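Local coordinates for protein proline dehydrogenase (Deinococcus radiodurans, PDB 4H6Q) that oxidises L-proline to (S)-1-pyrroline-5-carboxylate with the help of bound FAD, passing electrons to a quinone in the first step of proline breakdown to glutamate, at residues 108-112 with 113-117; 212-215 with 216-220; 268-271 with 272-275. One frame throughout, in Å; residues are numbered along the deposited sequence. Where two conformers were deposited one is given.

How the contacts relate
All three contacts belong to the beta/alpha barrel of proline dehydrogenase and follow one another along the chain, yet none touches another. Contact 2, within helix 206-222, lies nearest the cofactor: the side chain of Y213 is about 6 Å from FAD and about 12 Å from the bound tetrahydrofuran-2-carboxylic acid. Contact 3 ends helix 264-272, its centre about 22 Å from that of contact 2, and its L270 side chain stays about 11 Å from FAD. Contact 1, a surface hairpin leading into helix 115-129, is remote from the annotated sites; its centre is about 34 Å from that of contact 2 and 43 Å from that of contact 3, across the chain's centre.

Contact 1. Residues 108-112 with 113-117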
ATOM      1  N   LYS A 108      11.811  15.539   8.191  1.00 20.67           N
ATOM      2  CA  LYS A 108      12.539  16.762   7.894  1.00 20.98           C
ATOM      3  C   LYS A 108      11.647  17.962   8.183  1.00 22.01           C
ATOM      4  O   LYS A 108      10.466  17.958   7.903  1.00 22.59           O
ATOM      5  CB  LYS A 108      12.930  16.786   6.407  1.00 21.73           C
ATOM      6  CG  LYS A 108      13.746  15.565   5.975  1.00 25.12           C
ATOM      7  CD  LYS A 108      14.011  15.554   4.480  1.00 26.65           C
ATOM      8  CE  LYS A 108      14.777  14.302   4.087  1.00 28.86           C
ATOM      9  NZ  LYS A 108      16.139  14.236   4.709  1.00 29.05           N
ATOM     10  N   ASP A 109      12.235  18.993   8.749  1.00 22.78           N
ATOM     11  CA  ASP A 109      11.528  20.216   9.026  1.00 23.66           C
ATOM     12  C   ASP A 109      11.694  21.208   7.886  1.00 23.27           C
ATOM     13  O   ASP A 109      12.806  21.432   7.393  1.00 26.54           O
ATOM     14  CB  ASP A 109      12.123  20.848  10.294  1.00 27.35           C
ATOM     15  CG  ASP A 109      11.422  22.126  10.666  1.00 30.22           C
ATOM     16  OD1 ASP A 109      10.565  22.062  11.580  1.00 34.01           O
ATOM     17  OD2 ASP A 109      11.690  23.173  10.007  1.00 29.87           O
ATOM     18  N   GLU A 110      10.588  21.816   7.470  1.00 20.26           N
ATOM     19  CA  GLU A 110      10.620  22.955   6.542  0.57 20.68           C
ATOM     20  C   GLU A 110       9.726  24.027   7.130  1.00 20.62           C
ATOM     21  O   GLU A 110       8.521  23.806   7.361  1.00 18.48           O
ATOM     22  CB  GLU A 110      10.152  22.588   5.117  0.57 22.24           C
ATOM     23  CG  GLU A 110      11.200  21.880   4.233  0.57 21.55           C
ATOM     24  CD  GLU A 110      12.458  22.702   3.980  0.57 24.01           C
ATOM     25  OE1 GLU A 110      12.383  23.958   3.981  0.57 25.55           O
ATOM     26  OE2 GLU A 110      13.542  22.089   3.767  0.57 23.35           O
ATOM     27  N   ASN A 111      10.334  25.184   7.425  1.00 21.95           N
ATOM     28  CA  ASN A 111       9.597  26.312   8.020  1.00 24.50           C
ATOM     29  C   ASN A 111       8.753  25.932   9.248  1.00 25.09           C
ATOM     30  O   ASN A 111       7.594  26.367   9.383  1.00 27.69           O
ATOM     31  CB  ASN A 111       8.698  26.962   6.958  1.00 25.16           C
ATOM     32  CG  ASN A 111       9.508  27.547   5.808  1.00 25.42           C
ATOM     33  OD1 ASN A 111      10.571  28.125   6.037  1.00 26.61           O
ATOM     34  ND2 ASN A 111       9.031  27.370   4.561  1.00 24.74           N
ATOM     35  N   GLY A 112       9.306  25.083  10.105  1.00 24.55           N
ATOM     36  CA  GLY A 112       8.632  24.695  11.342  1.00 24.06           C
ATOM     37  C   GLY A 112       7.578  23.580  11.288  1.00 23.89           C
ATOM     38  O   GLY A 112       6.880  23.320  12.288  1.00 25.16           O
ATOM     39  N   GLU A 113       7.440  22.920  10.142  1.00 21.28           N
ATOM     40  CA  GLU A 113       6.470  21.825  10.004  1.00 21.25           C
ATOM     41  C   GLU A 113       7.154  20.663   9.368  1.00 19.00           C
ATOM     42  O   GLU A 113       8.087  20.852   8.595  1.00 20.56           O
ATOM     43  CB  GLU A 113       5.343  22.251   9.087  1.00 24.48           C
ATOM     44  CG  GLU A 113       4.518  23.387   9.596  1.00 31.41           C
ATOM     45  CD  GLU A 113       3.414  23.695   8.605  1.00 35.70           C
ATOM     46  OE1 GLU A 113       3.717  24.360   7.582  1.00 37.36           O
ATOM     47  OE2 GLU A 113       2.269  23.233   8.826  1.00 36.54           O
ATOM     48  N   ASP A 114       6.678  19.454   9.649  1.00 17.59           N
ATOM     49  CA  ASP A 114       7.241  18.283   8.994  1.00 16.56           C
ATOM     50  C   ASP A 114       6.937  18.286   7.507  1.00 14.84           C
ATOM     51  O   ASP A 114       5.772  18.405   7.092  1.00 16.14           O
ATOM     52  CB  ASP A 114       6.663  17.025   9.639  1.00 16.70           C
ATOM     53  CG  ASP A 114       7.299  15.754   9.116  1.00 18.69           C
ATOM     54  OD1 ASP A 114       8.261  15.267   9.759  1.00 24.52           O
ATOM     55  OD2 ASP A 114       6.865  15.276   8.040  1.00 17.51           O
ATOM     56  N   LEU A 115       7.975  18.162   6.691  1.00 13.45           N
ATOM     57  CA  LEU A 115       7.816  18.238   5.226  1.00 13.43           C
ATOM     58  C   LEU A 115       6.993  17.087   4.647  1.00 13.07           C
ATOM     59  O   LEU A 115       6.230  17.270   3.682  1.00 13.93           O
ATOM     60  CB  LEU A 115       9.208  18.202   4.577  1.00 14.76           C
ATOM     61  CG  LEU A 115       9.296  18.378   3.049  1.00 13.41           C
ATOM     62  CD1 LEU A 115       8.564  19.650   2.580  1.00 14.37           C
ATOM     63  CD2 LEU A 115      10.743  18.332   2.554  1.00 15.80           C
ATOM     64  N   GLY A 116       7.100  15.888   5.229  1.00 13.84           N
ATOM     65  CA  GLY A 116       6.228  14.783   4.867  1.00 13.46           C
ATOM     66  C   GLY A 116       4.758  15.114   5.084  1.00 12.66           C
ATOM     67  O   GLY A 116       3.909  14.809   4.225  1.00 12.80           O
ATOM     68  N   LEU A 117       4.445  15.718   6.226  1.00 12.63           N
ATOM     69  CA  LEU A 117       3.074  16.106   6.509  1.00 13.60           C
ATOM     70  C   LEU A 117       2.593  17.185   5.525  1.00 14.40           C
ATOM     71  O   LEU A 117       1.480  17.102   4.987  1.00 13.81           O
ATOM     72  CB  LEU A 117       2.940  16.608   7.941  1.00 14.60           C
ATOM     73  CG  LEU A 117       1.521  16.989   8.417  1.00 16.56           C
ATOM     74  CD1 LEU A 117       0.674  15.742   8.476  1.00 18.84           C
ATOM     75  CD2 LEU A 117       1.565  17.622   9.802  1.00 18.70           C
TER
HETATM   76  O   HOH W   1       6.129  24.182   5.973  1.00 36.61           O
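E110 and E113 bond to each other through their backbones in both directions, E110 N giving to E113 O at 2.9 Å and E113 N to E110 O at 3.1 Å. A third backbone bond, from L115 N to K108 O at 2.8 Å, closes the open end of this two-residue beta hairpin, whose type I' turn runs from E110 to E113. D109 reaches over the turn in an Asx motif: its OD2 accepts from G112 N at 3.1 Å, on the syn side and 22° out of the carboxylate plane. On the face shared by E110 and E113, a water bridges E110 O and E113 OE1. D114 is the N-cap of helix 115-129. With its CG opposite the backbone N (chi1 -174°), the carboxylate takes L117 N on the anti lone pair of OD2 at 3.1 Å, while OD1 accepts from G107 N. Replacing D114 by an alanine would probably leave the amides of L117 and G107 without these acceptors and let the first helical turn fray. Beyond the polar network, L115 rests on P71 of helix 71-90; in the conformer given, the bent chain of E110 lies alongside it, E110 CG 3.8 Å from L115 CD1. Since the cross-strand bonds are all between backbone atoms and the carboxylates of D109 and D114 accept from backbone amides, the hairpin probably owes its shape to its polar frame more than to an apolar core.

Contact 2. Residues 212-215 with 216-220; sequences NYRR and LVFQH
L216 sits one helical turn after N212, its amide giving to N212 O at 3.0 Å and its CG lying 3.6 Å from the same oxygen. From there the leucine side chain packs on L175 and on M190, a residue that binds FAD. R215 reaches back along the helix to N212: a bend at chi3 (-74°) brings NE and NH2 side-on to the one oxygen OD1, 3.1 Å from NE and 3.0 Å from NH2. OD1 lies at the edge of the guanidinium, in its plane; the NE bond meets a lone pair of OD1, in the carbonyl plane, whereas NH2 approaches tilted from that plane. The other end of that amide, ND2, gives to S169 O, so the asparagine is held at both ends. Helix 206-222 is the crossover between strands 188-191 and 227-230 of the barrel, a beta-alpha-beta unit. R214 meets F218 in a CH-pi contact, its CB over the ring face at 4.2 Å from the centroid and 26° off the normal. R214 O also lies over a face of that ring, 3.1 Å from F218 CG, besides accepting from F218 N. Extended from CG to NE, R214 forms a salt bridge with D239 of helix 234-246, where F243 stacks on F218.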
ATOM      1  N   ASN A 212      -1.161 -13.603  14.148  1.00 15.78           N
ATOM      2  CA  ASN A 212      -1.383 -12.197  14.487  1.00 14.21           C
ATOM      3  C   ASN A 212      -2.046 -11.488  13.309  1.00 14.15           C
ATOM      4  O   ASN A 212      -2.837 -10.559  13.511  1.00 13.61           O
ATOM      5  CB  ASN A 212      -0.073 -11.504  14.888  1.00 14.96           C
ATOM      6  CG  ASN A 212      -0.316 -10.277  15.718  1.00 15.90           C
ATOM      7  OD1 ASN A 212      -1.082 -10.330  16.690  1.00 18.48           O
ATOM      8  ND2 ASN A 212       0.343  -9.168  15.388  1.00 15.84           N
ATOM      9  N   TYR A 213      -1.731 -11.929  12.082  1.00 12.73           N
ATOM     10  CA  TYR A 213      -2.386 -11.413  10.889  1.00 11.71           C
ATOM     11  C   TYR A 213      -3.897 -11.619  10.962  1.00 11.91           C
ATOM     12  O   TYR A 213      -4.703 -10.671  10.738  1.00 12.17           O
ATOM     13  CB  TYR A 213      -1.781 -12.061   9.631  1.00 11.28           C
ATOM     14  CG  TYR A 213      -2.265 -11.415   8.348  1.00 11.04           C
ATOM     15  CD1 TYR A 213      -1.502 -10.452   7.703  1.00 10.69           C
ATOM     16  CD2 TYR A 213      -3.523 -11.757   7.785  1.00 11.36           C
ATOM     17  CE1 TYR A 213      -1.943  -9.836   6.520  1.00 10.49           C
ATOM     18  CE2 TYR A 213      -3.952 -11.164   6.628  1.00 11.13           C
ATOM     19  CZ  TYR A 213      -3.183 -10.202   6.011  1.00 10.01           C
ATOM     20  OH  TYR A 213      -3.671  -9.586   4.875  1.00 10.76           O
ATOM     21  N   ARG A 214      -4.308 -12.842  11.277  1.00 13.11           N
ATOM     22  CA  ARG A 214      -5.728 -13.116  11.456  1.00 13.81           C
ATOM     23  C   ARG A 214      -6.353 -12.241  12.537  1.00 13.89           C
ATOM     24  O   ARG A 214      -7.446 -11.716  12.328  1.00 13.73           O
ATOM     25  CB  ARG A 214      -5.957 -14.596  11.757  1.00 15.44           C
ATOM     26  CG  ARG A 214      -5.595 -15.507  10.603  1.00 15.40           C
ATOM     27  CD  ARG A 214      -5.677 -16.966  11.064  1.00 18.20           C
ATOM     28  NE  ARG A 214      -5.606 -17.928   9.970  1.00 19.50           N
ATOM     29  CZ  ARG A 214      -4.490 -18.318   9.386  1.00 21.77           C
ATOM     30  NH1 ARG A 214      -3.316 -17.832   9.805  1.00 23.23           N
ATOM     31  NH2 ARG A 214      -4.554 -19.232   8.407  1.00 22.14           N
ATOM     32  N   ARG A 215      -5.699 -12.091  13.697  1.00 14.13           N
ATOM     33  CA  ARG A 215      -6.263 -11.260  14.767  1.00 15.50           C
ATOM     34  C   ARG A 215      -6.476  -9.832  14.275  1.00 14.38           C
ATOM     35  O   ARG A 215      -7.507  -9.226  14.568  1.00 14.78           O
ATOM     36  CB  ARG A 215      -5.363 -11.281  16.034  1.00 16.72           C
ATOM     37  CG  ARG A 215      -5.269 -12.642  16.697  1.00 20.48           C
ATOM     38  CD  ARG A 215      -4.576 -12.542  18.071  1.00 25.65           C
ATOM     39  NE  ARG A 215      -3.139 -12.327  17.920  1.00 33.75           N
ATOM     40  CZ  ARG A 215      -2.209 -13.251  18.166  1.00 36.76           C
ATOM     41  NH1 ARG A 215      -2.573 -14.456  18.608  1.00 39.58           N
ATOM     42  NH2 ARG A 215      -0.925 -12.973  17.995  1.00 34.90           N
ATOM     43  N   LEU A 216      -5.521  -9.277  13.524  1.00 12.80           N
ATOM     44  CA  LEU A 216      -5.669  -7.902  13.049  1.00 12.38           C
ATOM     45  C   LEU A 216      -6.893  -7.771  12.119  1.00 11.48           C
ATOM     46  O   LEU A 216      -7.690  -6.831  12.249  1.00 12.19           O
ATOM     47  CB  LEU A 216      -4.408  -7.448  12.288  1.00 12.56           C
ATOM     48  CG  LEU A 216      -3.275  -6.962  13.188  1.00 13.78           C
ATOM     49  CD1 LEU A 216      -2.024  -6.865  12.337  1.00 15.80           C
ATOM     50  CD2 LEU A 216      -3.620  -5.587  13.814  1.00 13.75           C
ATOM     51  N   VAL A 217      -6.982  -8.645  11.121  1.00 10.98           N
ATOM     52  CA  VAL A 217      -8.085  -8.609  10.153  1.00 10.78           C
ATOM     53  C   VAL A 217      -9.407  -8.810  10.880  1.00 11.10           C
ATOM     54  O   VAL A 217     -10.357  -8.041  10.657  1.00 12.63           O
ATOM     55  CB  VAL A 217      -7.891  -9.682   9.063  1.00 10.63           C
ATOM     56  CG1 VAL A 217      -9.173  -9.874   8.223  1.00 13.44           C
ATOM     57  CG2 VAL A 217      -6.717  -9.320   8.157  1.00 11.37           C
ATOM     58  N   PHE A 218      -9.494  -9.837  11.725  1.00 11.32           N
ATOM     59  CA  PHE A 218     -10.755 -10.197  12.355  1.00 12.38           C
ATOM     60  C   PHE A 218     -11.203  -9.082  13.306  1.00 12.76           C
ATOM     61  O   PHE A 218     -12.403  -8.738  13.369  1.00 12.72           O
ATOM     62  CB  PHE A 218     -10.623 -11.515  13.131  1.00 13.45           C
ATOM     63  CG  PHE A 218     -10.370 -12.721  12.259  1.00 13.13           C
ATOM     64  CD1 PHE A 218     -10.472 -12.652  10.865  1.00 14.88           C
ATOM     65  CD2 PHE A 218      -9.991 -13.930  12.844  1.00 14.35           C
ATOM     66  CE1 PHE A 218     -10.218 -13.808  10.073  1.00 15.72           C
ATOM     67  CE2 PHE A 218      -9.730 -15.086  12.056  1.00 17.53           C
ATOM     68  CZ  PHE A 218      -9.846 -15.018  10.680  1.00 17.46           C
ATOM     69  N   GLN A 219     -10.278  -8.486  14.055  1.00 12.87           N
ATOM     70  CA  GLN A 219     -10.647  -7.406  14.978  0.55 12.76           C
ATOM     71  C   GLN A 219     -11.094  -6.158  14.212  1.00 12.75           C
ATOM     72  O   GLN A 219     -12.004  -5.446  14.643  1.00 14.57           O
ATOM     73  CB  GLN A 219      -9.477  -7.058  15.925  0.55 16.55           C
ATOM     74  CG  GLN A 219      -9.211  -8.103  17.014  0.55 19.17           C
ATOM     75  CD  GLN A 219     -10.401  -8.280  17.923  0.55 23.76           C
ATOM     76  OE1 GLN A 219     -10.860  -7.321  18.567  0.55 24.74           O
ATOM     77  NE2 GLN A 219     -10.932  -9.498  17.968  0.55 26.00           N
ATOM     78  N   HIS A 220     -10.438  -5.877  13.087  1.00 12.13           N
ATOM     79  CA  HIS A 220     -10.811  -4.711  12.305  1.00 12.34           C
ATOM     80  C   HIS A 220     -12.222  -4.895  11.704  1.00 13.06           C
ATOM     81  O   HIS A 220     -13.048  -3.961  11.734  1.00 13.32           O
ATOM     82  CB  HIS A 220      -9.796  -4.388  11.191  1.00 11.38           C
ATOM     83  CG  HIS A 220      -9.653  -2.915  10.957  1.00 10.49           C
ATOM     84  ND1 HIS A 220      -9.358  -2.035  11.994  1.00 11.91           N
ATOM     85  CD2 HIS A 220      -9.716  -2.166   9.822  1.00 10.76           C
ATOM     86  CE1 HIS A 220      -9.237  -0.810  11.485  1.00 12.27           C
ATOM     87  NE2 HIS A 220      -9.437  -0.870  10.176  1.00 11.86           N
TER

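Contact 3. Residues 268-271 with 272-275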
ATOM      1  N   LYS A 268      -7.828 -13.080 -10.184  1.00 14.30           N
ATOM      2  CA  LYS A 268      -8.958 -13.296 -11.079  1.00 16.00           C
ATOM      3  C   LYS A 268     -10.069 -14.133 -10.452  1.00 14.14           C
ATOM      4  O   LYS A 268     -11.265 -13.814 -10.637  1.00 15.96           O
ATOM      5  CB  LYS A 268      -8.453 -13.909 -12.382  1.00 17.38           C
ATOM      6  CG  LYS A 268      -7.631 -12.885 -13.206  1.00 22.56           C
ATOM      7  CD  LYS A 268      -7.119 -13.535 -14.515  1.00 27.28           C
ATOM      8  CE  LYS A 268      -6.150 -12.630 -15.302  1.00 30.05           C
ATOM      9  NZ  LYS A 268      -5.242 -13.416 -16.183  1.00 33.85           N
ATOM     10  N   GLN A 269      -9.719 -15.211  -9.761  1.00 14.27           N
ATOM     11  CA  GLN A 269     -10.687 -16.091  -9.126  1.00 14.46           C
ATOM     12  C   GLN A 269     -11.517 -15.380  -8.084  1.00 12.11           C
ATOM     13  O   GLN A 269     -12.754 -15.504  -8.047  1.00 13.34           O
ATOM     14  CB  GLN A 269      -9.979 -17.308  -8.518  1.00 16.77           C
ATOM     15  CG  GLN A 269     -10.945 -18.255  -7.690  1.00 24.61           C
ATOM     16  CD  GLN A 269     -10.185 -19.183  -6.681  1.00 33.65           C
ATOM     17  OE1 GLN A 269      -8.981 -19.391  -6.793  1.00 36.85           O
ATOM     18  NE2 GLN A 269     -10.917 -19.739  -5.703  1.00 38.52           N
ATOM     19  N   LEU A 270     -10.874 -14.605  -7.232  1.00 12.35           N
ATOM     20  CA  LEU A 270     -11.589 -13.863  -6.185  1.00 11.11           C
ATOM     21  C   LEU A 270     -12.562 -12.855  -6.788  1.00 12.24           C
ATOM     22  O   LEU A 270     -13.719 -12.733  -6.324  1.00 12.74           O
ATOM     23  CB  LEU A 270     -10.578 -13.152  -5.268  1.00 11.98           C
ATOM     24  CG  LEU A 270      -9.772 -14.095  -4.375  1.00 13.44           C
ATOM     25  CD1 LEU A 270      -8.602 -13.353  -3.716  1.00 15.66           C
ATOM     26  CD2 LEU A 270     -10.694 -14.693  -3.340  1.00 15.82           C
ATOM     27  N   ALA A 271     -12.173 -12.180  -7.860  1.00 12.28           N
ATOM     28  CA  ALA A 271     -13.082 -11.234  -8.506  1.00 13.69           C
ATOM     29  C   ALA A 271     -14.270 -11.982  -9.120  1.00 12.67           C
ATOM     30  O   ALA A 271     -15.435 -11.533  -9.055  1.00 14.48           O
ATOM     31  CB  ALA A 271     -12.330 -10.486  -9.602  1.00 15.00           C
ATOM     32  N   ALA A 272     -14.033 -13.161  -9.679  1.00 13.73           N
ATOM     33  CA  ALA A 272     -15.113 -13.943 -10.272  1.00 14.27           C
ATOM     34  C   ALA A 272     -16.082 -14.440  -9.203  1.00 14.28           C
ATOM     35  O   ALA A 272     -17.239 -14.674  -9.481  1.00 15.75           O
ATOM     36  CB  ALA A 272     -14.546 -15.120 -11.096  1.00 15.93           C
ATOM     37  N   GLU A 273     -15.630 -14.631  -7.981  1.00 12.65           N
ATOM     38  CA  GLU A 273     -16.471 -15.048  -6.860  1.00 13.55           C
ATOM     39  C   GLU A 273     -17.206 -13.853  -6.253  1.00 13.68           C
ATOM     40  O   GLU A 273     -18.029 -14.041  -5.355  1.00 16.24           O
ATOM     41  CB  GLU A 273     -15.592 -15.720  -5.779  1.00 13.33           C
ATOM     42  CG  GLU A 273     -15.081 -17.049  -6.235  1.00 14.93           C
ATOM     43  CD  GLU A 273     -14.135 -17.723  -5.247  1.00 17.32           C
ATOM     44  OE1 GLU A 273     -13.742 -17.084  -4.262  1.00 18.27           O
ATOM     45  OE2 GLU A 273     -13.773 -18.910  -5.467  1.00 19.10           O
ATOM     46  N   GLY A 274     -16.944 -12.628  -6.727  1.00 12.64           N
ATOM     47  CA  GLY A 274     -17.670 -11.462  -6.209  1.00 13.04           C
ATOM     48  C   GLY A 274     -16.961 -10.777  -5.056  1.00 12.10           C
ATOM     49  O   GLY A 274     -17.550  -9.859  -4.469  1.00 14.75           O
ATOM     50  N   TYR A 275     -15.724 -11.171  -4.713  1.00 10.45           N
ATOM     51  CA  TYR A 275     -14.948 -10.378  -3.744  1.00 10.22           C
ATOM     52  C   TYR A 275     -14.331  -9.169  -4.414  1.00 10.29           C
ATOM     53  O   TYR A 275     -14.017  -9.194  -5.617  1.00 12.29           O
ATOM     54  CB  TYR A 275     -13.846 -11.239  -3.111  1.00 11.22           C
ATOM     55  CG  TYR A 275     -14.398 -12.399  -2.313  1.00 11.17           C
ATOM     56  CD1 TYR A 275     -14.915 -12.198  -1.012  1.00 11.56           C
ATOM     57  CD2 TYR A 275     -14.489 -13.657  -2.866  1.00 12.52           C
ATOM     58  CE1 TYR A 275     -15.429 -13.240  -0.301  1.00 12.26           C
ATOM     59  CE2 TYR A 275     -15.027 -14.726  -2.161  1.00 12.39           C
ATOM     60  CZ  TYR A 275     -15.503 -14.528  -0.889  1.00 12.25           C
ATOM     61  OH  TYR A 275     -16.038 -15.608  -0.195  1.00 14.74           O
TER
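Q269 and E273, one turn apart at the end of helix 264-272, cross with their flat groups almost at right angles, amide and carboxylate planes 84° apart. The amide NE2 of Q269 gives a nearly straight bond to E273 OE2, 3.0 Å long. OE2 lies almost in the amide plane, yet NE2 reaches it from above the carboxylate plane. CG of Q269, opposite the backbone N (chi1 175°), runs beside this carboxylate, 3.7 Å from E273 OE2. The other oxygen, OE1, forms a salt bridge with K241 of helix 234-246, so E273 is shared between a neutral partner and a charged one. The helix stops in a Schellman motif: Y275 N reaches back to L270 O at 3.0 Å, and inside that bond G274 N gives to A271 O, also at 3.0 Å. G274 has a positive phi of 93°, where a side chain would be jammed against the carbonyl oxygen of E273. After the glycine, the CB of Y275 points toward the helix. L270 O lies at the edge of the tyrosine ring, near its plane, 3.7 Å from Y275 CD2; Y275 CD2 is also 4.0 Å from L270 CD2, where the two side chains cross. L270 itself is buried against F256 and M258 of strand 254-259, while Y275 packs on F254 and K251 as the chain heads for strand 277-283.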